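Local coordinates for protein HIAXHD3 (Humicola insolens, PDB 3ZXK) that cleaves arabinofuranosyl side chains as an exo-acting family 43 arabinofuranosidase and has been engineered to display endo-xylanase activity as well, at residues 157-163 against 190-196; 212-217 against 230-236; 392-398 against 411-416. All blocks are in the same frame, centred on the assembly; numbering follows the deposited sequence.

Interaction 1. Residues 157-163 against 190-196; sequences AYGNPTI and TVEGARM. With XYP (beta-D-xylopyranose), chain C; XYP (beta-D-xylopyranose), chain B.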
loop_
_atom_site.group_PDB
_atom_site.type_symbol
_atom_site.label_atom_id
_atom_site.label_comp_id
_atom_site.label_asym_id
_atom_site.label_seq_id
_atom_site.Cartn_x
_atom_site.Cartn_y
_atom_site.Cartn_z
ATOM N N ALA A 157 13.662 14.708 8.937
ATOM C CA ALA A 157 13.515 15.700 7.896
ATOM C C ALA A 157 12.048 15.666 7.420
ATOM O O ALA A 157 11.436 14.590 7.310
ATOM C CB ALA A 157 14.495 15.427 6.742
ATOM N N TYR A 158 11.466 16.839 7.160
ATOM C CA TYR A 158 10.064 16.894 6.759
ATOM C C TYR A 158 9.741 18.194 6.095
ATOM O O TYR A 158 10.544 19.120 6.135
ATOM C CB TYR A 158 9.147 16.684 7.979
ATOM C CG TYR A 158 9.215 17.818 8.975
ATOM C CD1 TYR A 158 10.224 17.873 9.933
ATOM C CD2 TYR A 158 8.246 18.830 8.966
ATOM C CE1 TYR A 158 10.284 18.914 10.857
ATOM C CE2 TYR A 158 8.289 19.870 9.886
ATOM C CZ TYR A 158 9.306 19.902 10.844
ATOM O OH TYR A 158 9.356 20.942 11.747
ATOM N N GLY A 159 8.575 18.258 5.460
ATOM C CA GLY A 159 8.073 19.566 5.013
ATOM C C GLY A 159 7.667 19.578 3.562
ATOM O O GLY A 159 7.969 18.663 2.802
ATOM N N ASN A 160 6.961 20.646 3.207
ATOM C CA ASN A 160 6.546 20.971 1.853
ATOM C C ASN A 160 6.002 22.401 1.980
ATOM O O ASN A 160 5.102 22.651 2.791
ATOM C CB ASN A 160 5.476 19.983 1.340
ATOM C CG ASN A 160 4.793 20.457 0.056
ATOM O OD1 ASN A 160 4.667 21.663 -0.202
ATOM N ND2 ASN A 160 4.317 19.515 -0.743
ATOM N N PRO A 161 6.528 23.345 1.190
ATOM C CA PRO A 161 7.402 23.226 0.040
ATOM C C PRO A 161 8.895 23.298 0.349
ATOM O O PRO A 161 9.730 23.149 -0.566
ATOM C CB PRO A 161 7.000 24.446 -0.805
ATOM C CG PRO A 161 6.670 25.485 0.212
ATOM C CD PRO A 161 5.979 24.717 1.321
ATOM N N THR A 162 9.222 23.530 1.620
ATOM C CA THR A 162 10.608 23.650 2.080
ATOM C C THR A 162 10.855 22.638 3.162
ATOM O O THR A 162 9.908 22.122 3.788
ATOM C CB THR A 162 10.921 25.062 2.596
ATOM O OG1 THR A 162 9.974 25.408 3.606
ATOM C CG2 THR A 162 10.786 26.059 1.472
ATOM N N ILE A 163 12.131 22.305 3.360
ATOM C CA ILE A 163 12.483 21.202 4.261
ATOM C C ILE A 163 12.981 21.723 5.600
ATOM O O ILE A 163 13.741 22.684 5.635
ATOM C CB ILE A 163 13.517 20.241 3.625
ATOM C CG1 ILE A 163 13.010 19.764 2.251
ATOM C CG2 ILE A 163 13.764 19.025 4.528
ATOM C CD1 ILE A 163 11.666 19.035 2.268
ATOM N N THR A 190 8.349 23.549 -5.519
ATOM C CA THR A 190 7.959 22.735 -4.372
ATOM C C THR A 190 8.779 21.452 -4.279
ATOM O O THR A 190 8.890 20.714 -5.252
ATOM C CB THR A 190 6.481 22.366 -4.495
ATOM O OG1 THR A 190 5.708 23.570 -4.467
ATOM C CG2 THR A 190 6.036 21.422 -3.362
ATOM N N VAL A 191 9.373 21.201 -3.116
ATOM C CA VAL A 191 9.864 19.864 -2.832
ATOM C C VAL A 191 9.158 19.233 -1.625
ATOM O O VAL A 191 8.554 19.933 -0.807
ATOM C CB VAL A 191 11.403 19.819 -2.685
ATOM C CG1 VAL A 191 12.077 20.370 -3.953
ATOM C CG2 VAL A 191 11.883 20.592 -1.454
ATOM N N GLU A 192 9.177 17.904 -1.569
ATOM C CA GLU A 192 8.556 17.129 -0.476
ATOM C C GLU A 192 9.176 15.720 -0.490
ATOM O O GLU A 192 10.205 15.483 -1.104
ATOM C CB GLU A 192 7.007 17.079 -0.602
ATOM C CG GLU A 192 6.444 16.313 -1.803
ATOM C CD GLU A 192 4.918 16.136 -1.771
ATOM O OE1 GLU A 192 4.216 16.734 -0.918
ATOM O OE2 GLU A 192 4.382 15.397 -2.623
ATOM N N GLY A 193 8.574 14.781 0.223
ATOM C CA GLY A 193 9.031 13.385 0.160
ATOM C C GLY A 193 10.371 13.063 0.800
ATOM O O GLY A 193 11.002 12.056 0.421
ATOM N N ALA A 194 10.802 13.854 1.796
ATOM C CA ALA A 194 12.089 13.661 2.463
ATOM C C ALA A 194 12.391 12.224 2.930
ATOM O O ALA A 194 11.570 11.556 3.558
ATOM C CB ALA A 194 12.248 14.654 3.629
ATOM N N ARG A 195 13.607 11.784 2.607
ATOM C CA ARG A 195 14.232 10.620 3.230
ATOM C C ARG A 195 15.594 11.105 3.693
ATOM O O ARG A 195 16.241 11.902 2.975
ATOM C CB ARG A 195 14.338 9.431 2.258
ATOM C CG ARG A 195 13.181 8.428 2.356
ATOM C CD ARG A 195 11.954 8.942 1.652
ATOM N NE ARG A 195 10.849 8.008 1.862
ATOM C CZ ARG A 195 10.083 7.981 2.952
ATOM N NH1 ARG A 195 10.308 8.829 3.949
ATOM N NH2 ARG A 195 9.069 7.134 3.027
ATOM N N MET A 196 16.050 10.674 4.866
ATOM C CA MET A 196 17.284 11.232 5.442
ATOM C C MET A 196 18.346 10.145 5.703
ATOM O O MET A 196 18.013 9.039 6.173
ATOM C CB MET A 196 16.976 12.014 6.728
ATOM C CG MET A 196 18.163 12.835 7.256
ATOM S SD MET A 196 17.614 13.874 8.624
ATOM C CE MET A 196 19.068 14.851 8.990
HETATM C C1 XYP C . 0.545 15.976 -6.167
HETATM C C2 XYP C . 1.382 15.326 -5.060
HETATM C C3 XYP C . 0.675 15.377 -3.711
HETATM C C4 XYP C . 0.377 16.826 -3.338
HETATM C C5 XYP C . 0.327 17.732 -4.569
HETATM O O2 XYP C . 1.639 13.950 -5.356
HETATM O O3 XYP C . 1.506 14.772 -2.710
HETATM O O4 XYP C . -0.554 16.762 -2.256
HETATM O O5 XYP C . -0.281 17.031 -5.652
HETATM C C1 XYP B . -0.439 17.961 -1.466
HETATM C C2 XYP B . -1.734 18.145 -0.677
HETATM C C3 XYP B . -1.586 19.296 0.322
HETATM C C4 XYP B . -0.368 19.045 1.215
HETATM C C5 XYP B . 0.872 18.951 0.333
HETATM O O2 XYP B . -2.828 18.375 -1.571
HETATM O O3 XYP B . -2.772 19.396 1.113
HETATM O O4 XYP B . -0.201 20.051 2.224
HETATM O O5 XYP B . 0.687 17.853 -0.575
HETATM O O HOH W 1 9.514 16.253 3.037
#

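Interaction 2. Residues 212-217 against 230-236; sequences DAEYVL and ARTLVSR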
loop_
_atom_site.group_PDB
_atom_site.type_symbol
_atom_site.label_atom_id
_atom_site.label_comp_id
_atom_site.label_asym_id
_atom_site.label_seq_id
_atom_site.Cartn_x
_atom_site.Cartn_y
_atom_site.Cartn_z
ATOM N N ASP A 212 7.886 14.619 -10.956
ATOM C CA ASP A 212 8.741 14.249 -12.077
ATOM C C ASP A 212 10.240 14.277 -11.808
ATOM O O ASP A 212 11.007 13.961 -12.712
ATOM C CB ASP A 212 8.405 15.120 -13.305
ATOM C CG ASP A 212 8.694 16.600 -13.090
ATOM O OD1 ASP A 212 8.970 17.038 -11.948
ATOM O OD2 ASP A 212 8.659 17.341 -14.098
ATOM N N ALA A 213 10.655 14.644 -10.600
ATOM C CA ALA A 213 12.089 14.774 -10.309
ATOM C C ALA A 213 12.409 14.384 -8.900
ATOM O O ALA A 213 11.541 14.460 -8.016
ATOM C CB ALA A 213 12.635 16.199 -10.587
ATOM N N GLU A 214 13.651 13.949 -8.708
ATOM C CA GLU A 214 14.216 13.689 -7.388
ATOM C C GLU A 214 15.527 14.479 -7.276
ATOM O O GLU A 214 16.334 14.451 -8.207
ATOM C CB GLU A 214 14.491 12.206 -7.200
ATOM C CG GLU A 214 14.892 11.829 -5.770
ATOM C CD GLU A 214 13.683 11.726 -4.821
ATOM O OE1 GLU A 214 12.538 11.954 -5.262
ATOM O OE2 GLU A 214 13.883 11.437 -3.620
ATOM N N TYR A 215 15.696 15.188 -6.158
ATOM C CA TYR A 215 16.937 15.887 -5.858
ATOM C C TYR A 215 17.644 15.216 -4.710
ATOM O O TYR A 215 17.017 14.627 -3.833
ATOM C CB TYR A 215 16.689 17.377 -5.563
ATOM C CG TYR A 215 15.940 18.120 -6.661
ATOM C CD1 TYR A 215 16.264 17.944 -8.006
ATOM C CD2 TYR A 215 14.917 19.003 -6.348
ATOM C CE1 TYR A 215 15.583 18.627 -9.010
ATOM C CE2 TYR A 215 14.232 19.696 -7.335
ATOM C CZ TYR A 215 14.574 19.506 -8.669
ATOM O OH TYR A 215 13.897 20.174 -9.667
ATOM N N VAL A 216 18.964 15.249 -4.752
ATOM C CA VAL A 216 19.753 14.830 -3.607
ATOM C C VAL A 216 20.300 16.071 -2.932
ATOM O O VAL A 216 20.907 16.924 -3.584
ATOM C CB VAL A 216 20.839 13.761 -3.946
ATOM C CG1 VAL A 216 21.657 14.118 -5.183
ATOM C CG2 VAL A 216 21.737 13.527 -2.722
ATOM N N LEU A 217 20.020 16.220 -1.643
ATOM C CA LEU A 217 20.574 17.340 -0.868
ATOM C C LEU A 217 21.692 16.831 0.031
ATOM O O LEU A 217 21.585 15.733 0.560
ATOM C CB LEU A 217 19.504 17.987 0.016
ATOM C CG LEU A 217 18.117 18.173 -0.583
ATOM C CD1 LEU A 217 17.202 18.810 0.449
ATOM C CD2 LEU A 217 18.213 18.986 -1.843
ATOM N N ALA A 230 21.817 21.247 -3.234
ATOM C CA ALA A 230 21.160 20.211 -4.045
ATOM C C ALA A 230 21.904 19.884 -5.340
ATOM O O ALA A 230 22.603 20.738 -5.897
ATOM C CB ALA A 230 19.731 20.624 -4.383
ATOM N N ARG A 231 21.728 18.642 -5.801
ATOM C CA ARG A 231 21.985 18.239 -7.182
ATOM C C ARG A 231 20.792 17.429 -7.645
ATOM O O ARG A 231 20.087 16.854 -6.848
ATOM C CB ARG A 231 23.216 17.337 -7.284
ATOM C CG ARG A 231 24.540 18.042 -7.068
ATOM C CD ARG A 231 25.699 17.196 -7.566
ATOM N NE ARG A 231 26.962 17.883 -7.314
ATOM C CZ ARG A 231 28.154 17.419 -7.660
ATOM N NH1 ARG A 231 28.254 16.257 -8.290
ATOM N NH2 ARG A 231 29.252 18.118 -7.368
ATOM N N THR A 232 20.588 17.362 -8.951
ATOM C CA THR A 232 19.544 16.512 -9.502
ATOM C C THR A 232 19.960 15.046 -9.432
ATOM O O THR A 232 21.097 14.693 -9.757
ATOM C CB THR A 232 19.265 16.938 -10.937
ATOM O OG1 THR A 232 18.756 18.281 -10.906
ATOM C CG2 THR A 232 18.245 15.994 -11.612
ATOM N N LEU A 233 19.059 14.193 -8.982
ATOM C CA LEU A 233 19.274 12.750 -9.099
ATOM C C LEU A 233 18.578 12.229 -10.368
ATOM O O LEU A 233 19.186 11.526 -11.197
ATOM C CB LEU A 233 18.769 12.036 -7.835
ATOM C CG LEU A 233 19.059 10.544 -7.705
ATOM C CD1 LEU A 233 20.556 10.257 -7.722
ATOM C CD2 LEU A 233 18.415 10.036 -6.427
ATOM N N VAL A 234 17.306 12.555 -10.523
ATOM C CA VAL A 234 16.625 12.318 -11.793
ATOM C C VAL A 234 15.707 13.486 -12.072
ATOM O O VAL A 234 15.141 14.089 -11.150
ATOM C CB VAL A 234 15.781 11.019 -11.856
ATOM C CG1 VAL A 234 16.641 9.762 -11.763
ATOM C CG2 VAL A 234 14.628 11.053 -10.856
ATOM N N SER A 235 15.520 13.795 -13.345
ATOM C CA SER A 235 14.516 14.801 -13.696
ATOM C C SER A 235 13.922 14.429 -15.023
ATOM O O SER A 235 14.626 14.421 -16.056
ATOM C CB SER A 235 15.123 16.200 -13.740
ATOM O OG SER A 235 14.129 17.167 -14.053
ATOM N N ARG A 236 12.640 14.076 -14.978
ATOM C CA ARG A 236 11.874 13.670 -16.164
ATOM C C ARG A 236 12.635 12.586 -16.929
ATOM O O ARG A 236 12.706 12.619 -18.156
ATOM C CB ARG A 236 11.571 14.884 -17.055
ATOM C CG ARG A 236 10.767 15.966 -16.321
ATOM C CD ARG A 236 10.325 17.126 -17.223
ATOM N NE ARG A 236 9.303 16.701 -18.183
ATOM C CZ ARG A 236 8.004 16.602 -17.922
ATOM N NH1 ARG A 236 7.530 16.890 -16.710
ATOM N NH2 ARG A 236 7.173 16.192 -18.882
HETATM O O HOH W 2 14.205 19.344 -12.270
#

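Interaction 3. Residues 392-398 against 411-416; sequences MRDGDRA and GVWKQG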
loop_
_atom_site.group_PDB
_atom_site.type_symbol
_atom_site.label_atom_id
_atom_site.label_comp_id
_atom_site.label_asym_id
_atom_site.label_seq_id
_atom_site.Cartn_x
_atom_site.Cartn_y
_atom_site.Cartn_z
ATOM N N MET A 392 -27.385 -14.811 4.161
ATOM C CA MET A 392 -27.922 -13.479 3.831
ATOM C C MET A 392 -29.373 -13.307 4.259
ATOM O O MET A 392 -30.175 -14.256 4.190
ATOM C CB MET A 392 -27.810 -13.187 2.348
ATOM C CG MET A 392 -26.371 -13.097 1.905
ATOM S SD MET A 392 -26.219 -12.712 0.155
ATOM C CE MET A 392 -26.440 -10.940 0.153
ATOM N N ARG A 393 -29.701 -12.103 4.708
ATOM C CA ARG A 393 -31.076 -11.768 5.103
ATOM C C ARG A 393 -31.663 -10.714 4.162
ATOM O O ARG A 393 -30.921 -10.088 3.385
ATOM C CB ARG A 393 -31.085 -11.305 6.570
ATOM C CG ARG A 393 -30.777 -12.452 7.522
ATOM C CD ARG A 393 -30.787 -12.053 8.990
ATOM N NE ARG A 393 -32.148 -11.910 9.517
ATOM C CZ ARG A 393 -32.861 -12.892 10.075
ATOM N NH1 ARG A 393 -32.355 -14.116 10.202
ATOM N NH2 ARG A 393 -34.092 -12.647 10.507
ATOM N N ASP A 394 -32.979 -10.517 4.225
ATOM C CA ASP A 394 -33.651 -9.521 3.392
ATOM C C ASP A 394 -32.929 -8.145 3.384
ATOM O O ASP A 394 -32.667 -7.527 4.421
ATOM C CB ASP A 394 -35.085 -9.392 3.885
ATOM C CG ASP A 394 -35.945 -8.469 3.029
ATOM O OD1 ASP A 394 -35.647 -8.275 1.839
ATOM O OD2 ASP A 394 -36.936 -7.926 3.586
ATOM N N GLY A 395 -32.618 -7.683 2.178
ATOM C CA GLY A 395 -31.956 -6.410 1.946
ATOM C C GLY A 395 -30.437 -6.489 1.906
ATOM O O GLY A 395 -29.787 -5.496 1.658
ATOM N N ASP A 396 -29.854 -7.661 2.156
ATOM C CA ASP A 396 -28.399 -7.778 2.172
ATOM C C ASP A 396 -27.816 -7.755 0.761
ATOM O O ASP A 396 -28.463 -8.195 -0.221
ATOM C CB ASP A 396 -27.943 -9.045 2.888
ATOM C CG ASP A 396 -28.178 -9.007 4.417
ATOM O OD1 ASP A 396 -28.624 -7.970 4.915
ATOM O OD2 ASP A 396 -27.965 -10.040 5.098
ATOM N N ARG A 397 -26.624 -7.171 0.656
ATOM C CA ARG A 397 -25.904 -7.082 -0.594
ATOM C C ARG A 397 -24.467 -7.520 -0.277
ATOM O O ARG A 397 -23.817 -6.951 0.594
ATOM C CB ARG A 397 -25.976 -5.646 -1.132
ATOM C CG ARG A 397 -27.393 -5.149 -1.418
ATOM C CD ARG A 397 -27.343 -3.812 -2.098
ATOM N NE ARG A 397 -28.704 -3.402 -2.426
ATOM C CZ ARG A 397 -29.034 -2.190 -2.867
ATOM N NH1 ARG A 397 -28.071 -1.286 -3.072
ATOM N NH2 ARG A 397 -30.311 -1.881 -3.117
ATOM N N ALA A 398 -23.967 -8.528 -0.971
ATOM C CA ALA A 398 -22.609 -9.000 -0.709
ATOM C C ALA A 398 -21.939 -9.339 -2.040
ATOM O O ALA A 398 -22.648 -9.593 -3.034
ATOM C CB ALA A 398 -22.655 -10.227 0.184
ATOM N N GLY A 411 -22.177 -9.541 -7.478
ATOM C CA GLY A 411 -22.533 -10.008 -6.149
ATOM C C GLY A 411 -23.908 -10.585 -6.090
ATOM O O GLY A 411 -24.523 -10.901 -7.122
ATOM N N VAL A 412 -24.373 -10.755 -4.859
ATOM C CA VAL A 412 -25.672 -11.352 -4.598
ATOM C C VAL A 412 -26.505 -10.351 -3.819
ATOM O O VAL A 412 -26.019 -9.731 -2.860
ATOM C CB VAL A 412 -25.558 -12.661 -3.782
ATOM C CG1 VAL A 412 -26.941 -13.278 -3.480
ATOM C CG2 VAL A 412 -24.684 -13.676 -4.511
ATOM N N TRP A 413 -27.723 -10.142 -4.301
ATOM C CA TRP A 413 -28.749 -9.360 -3.599
ATOM C C TRP A 413 -29.807 -10.318 -3.091
ATOM O O TRP A 413 -30.371 -11.130 -3.855
ATOM C CB TRP A 413 -29.393 -8.315 -4.527
ATOM C CG TRP A 413 -28.536 -7.112 -4.785
ATOM C CD1 TRP A 413 -27.192 -6.951 -4.517
ATOM C CD2 TRP A 413 -28.990 -5.863 -5.344
ATOM N NE1 TRP A 413 -26.776 -5.703 -4.880
ATOM C CE2 TRP A 413 -27.830 -4.985 -5.386
ATOM C CE3 TRP A 413 -30.218 -5.400 -5.804
ATOM C CZ2 TRP A 413 -27.922 -3.671 -5.859
ATOM C CZ3 TRP A 413 -30.313 -4.092 -6.272
ATOM C CH2 TRP A 413 -29.194 -3.248 -6.303
ATOM N N LYS A 414 -30.058 -10.243 -1.794
ATOM C CA LYS A 414 -31.152 -10.989 -1.149
ATOM C C LYS A 414 -32.330 -10.013 -0.949
ATOM O O LYS A 414 -32.208 -9.023 -0.236
ATOM C CB LYS A 414 -30.692 -11.587 0.201
ATOM C CG LYS A 414 -31.716 -12.541 0.847
ATOM C CD LYS A 414 -31.755 -13.900 0.148
ATOM C CE LYS A 414 -32.690 -14.868 0.837
ATOM N NZ LYS A 414 -32.124 -15.267 2.148
ATOM N N GLN A 415 -33.446 -10.266 -1.625
ATOM C CA GLN A 415 -34.672 -9.480 -1.430
ATOM C C GLN A 415 -35.792 -10.438 -1.107
ATOM O O GLN A 415 -36.084 -11.339 -1.889
ATOM C CB GLN A 415 -34.969 -8.577 -2.647
ATOM C CG GLN A 415 -33.818 -7.614 -2.993
ATOM C CD GLN A 415 -34.007 -6.932 -4.331
ATOM O OE1 GLN A 415 -34.601 -7.486 -5.270
ATOM N NE2 GLN A 415 -33.527 -5.720 -4.423
ATOM N N GLY A 416 -36.408 -10.268 0.058
ATOM C CA GLY A 416 -37.384 -11.254 0.525
ATOM C C GLY A 416 -36.727 -12.618 0.569
ATOM O O GLY A 416 -35.637 -12.801 1.171
HETATM O O HOH W 3 -30.762 -6.837 -1.335
HETATM O O HOH W 4 -31.449 -4.727 -2.509
#

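Interaction 1. Residues 157-163 against 190-196
N160 and E192 meet at the sugar-binding end of this contact between adjoining blades of the GH43 five-bladed beta-propeller, where the loop leaving strand 154-158 runs past the start of strand 192-199. Three hydrogen bonds engage the carboxylate. N160 ND2 donates to E192 OE1 at 2.8 Å; the oxygen lies in the amide plane, yet the donor reaches it from 47° above the carboxylate plane, and the two flat groups stand 79° apart. With CG anti to the backbone N of N160 (chi1 167°), the asparagine runs alongside the glutamate and points the same way, its OD1 resting by the methyl CG2 of T190. E192 OE2 accepts from O3 of a bound xylose at 2.9 Å, and Y142 OH adds a further hydrogen bond to OE1.

Backbone bonds tie the loop down behind this pair. V191 N donates to P161 O at 3.2 Å, just past the cis peptide linking N160 to P161, and V191 O receives a CA-H...O contact from N160 CA at 3.5 Å. Farther along, a water bridges the two backbones, donating to G159 O at 2.9 Å and accepting from A194 N at 3.0 Å.

Apolar contacts fill the rest of the interface. A157 CB meets A194 CB at 3.9 Å and also touches the sulfur of the extended M196, while I163 places CG1 and CD1 against V191 CG2 at 4.0 Å, the two side chains crossing at about a right angle.

The two E192 oxygens thus have separate tasks: OE1 is held by N160 and Y142, which probably fixes the rotation of the carboxylate, while OE2 takes O3 of the bound xylose.

Interaction 2. Residues 212-217 against 230-236
The carbonyl oxygen of E214 takes two successive backbone N-H groups, from L233 N at 2.8 Å and V234 N at 3.1 Å. This is a classic beta bulge: the register slips by one residue as the chain turns a corner at L233, breaking the outer strand of the propeller-blade hairpin. L233 lays CB against the same oxygen and runs its CD2 alongside E214 CG.

Regular antiparallel pairing continues to both sides of the bulge. V216 and R231 exchange two backbone hydrogen bonds, V216 CG1 lying beside R231 CB, and E214 N donates to V234 O. Beyond V216, L217 CD2 presses tightly on A230 CB at 3.4 Å.

At the other end, R236 N donates to D212 O at 2.8 Å, and a salt bridge joins R236 NH1 to D212 OD2 at 2.9 Å. The arginine bends at chi3 (69°), bringing NH1 to the anti lone pair of OD2; the oxygen sits at the guanidinium edge, although the two planes are 76° apart. Between these ends a water donates to Y215 OH at 2.7 Å and lies 2.8 Å from S235 OG, with Q189 OE1 a second partner of the phenol.

D212 OD1 is salt-bridged to R209 NE, so the carboxylate bridges two arginines, and its negative charge probably helps hold R209, on strand 202-209, and R236, just after strand 234-235, together.

Interaction 3. Residues 392-398 against 411-416
R397 lies flat on W413 in a hairpin of the concanavalin A-like beta-sandwich domain, where strands 396-403 and 406-415 run antiparallel. The guanidinium stacks on the indole with planes 7° apart, and R397 CZ sits 3.8 Å from the centroid of the six-membered ring, a cation-pi contact. Because the arginine is extended from CG to NE, its chain runs across the indole from the five- to the six-membered ring: CG makes a CH-pi contact with the former, and NE lies over the CE2-CZ2 bond, toward the rim.

A water at the guanidinium edge, above the same indole face, accepts from R397 NE at 3.0 Å and from Q415 NE2 at 3.0 Å. Indole NE1 is hydrogen-bonded to Y409 OH, and Q415 OE1 to R420 NH1, so Y409 and R420 probably help position W413 and Q415.

Next along the strands, A398 and V412 form a hydrogen-bonded pair, and K414 N donates to D396 O. M392 brings SD to V412 CG1 at 3.7 Å. K414, bent at both chi2 (75°) and chi4, packs CB and CG against R393 O and carries NZ back to M392 O at 3.0 Å.

The bend before the strand is a type II beta turn from R393 to D396. G395 N donates to K414 O at 2.8 Å and D394 OD1 accepts from G416 N at 2.8 Å, fastening the turn to the end of the facing strand. The turn is braced internally as well: R393 N reaches D396 OD2 at 2.7 Å, coming from 59° above the carboxylate plane.

Interactions 1 and 2 belong together in the catalytic propeller, their centres 13 Å apart, and share the blade built from strands 192-199 to 234-235: interaction 1 joins its first strand to the preceding blade, interaction 2 closes its outer hairpin. They touch where V191 CG1 packs on Y215 CD2 at 4.0 Å. Interaction 1 touches the bound sugars directly, through E192 and a xylose, whereas in interaction 2 the D212 side chain stays about 8 Å from a xylose and that of E214 about 8 Å from the arabinofuranose. Interaction 3 is separate, in the C-terminal domain, its nearest atoms about 35 Å from interaction 1 and about 39 Å from interaction 2.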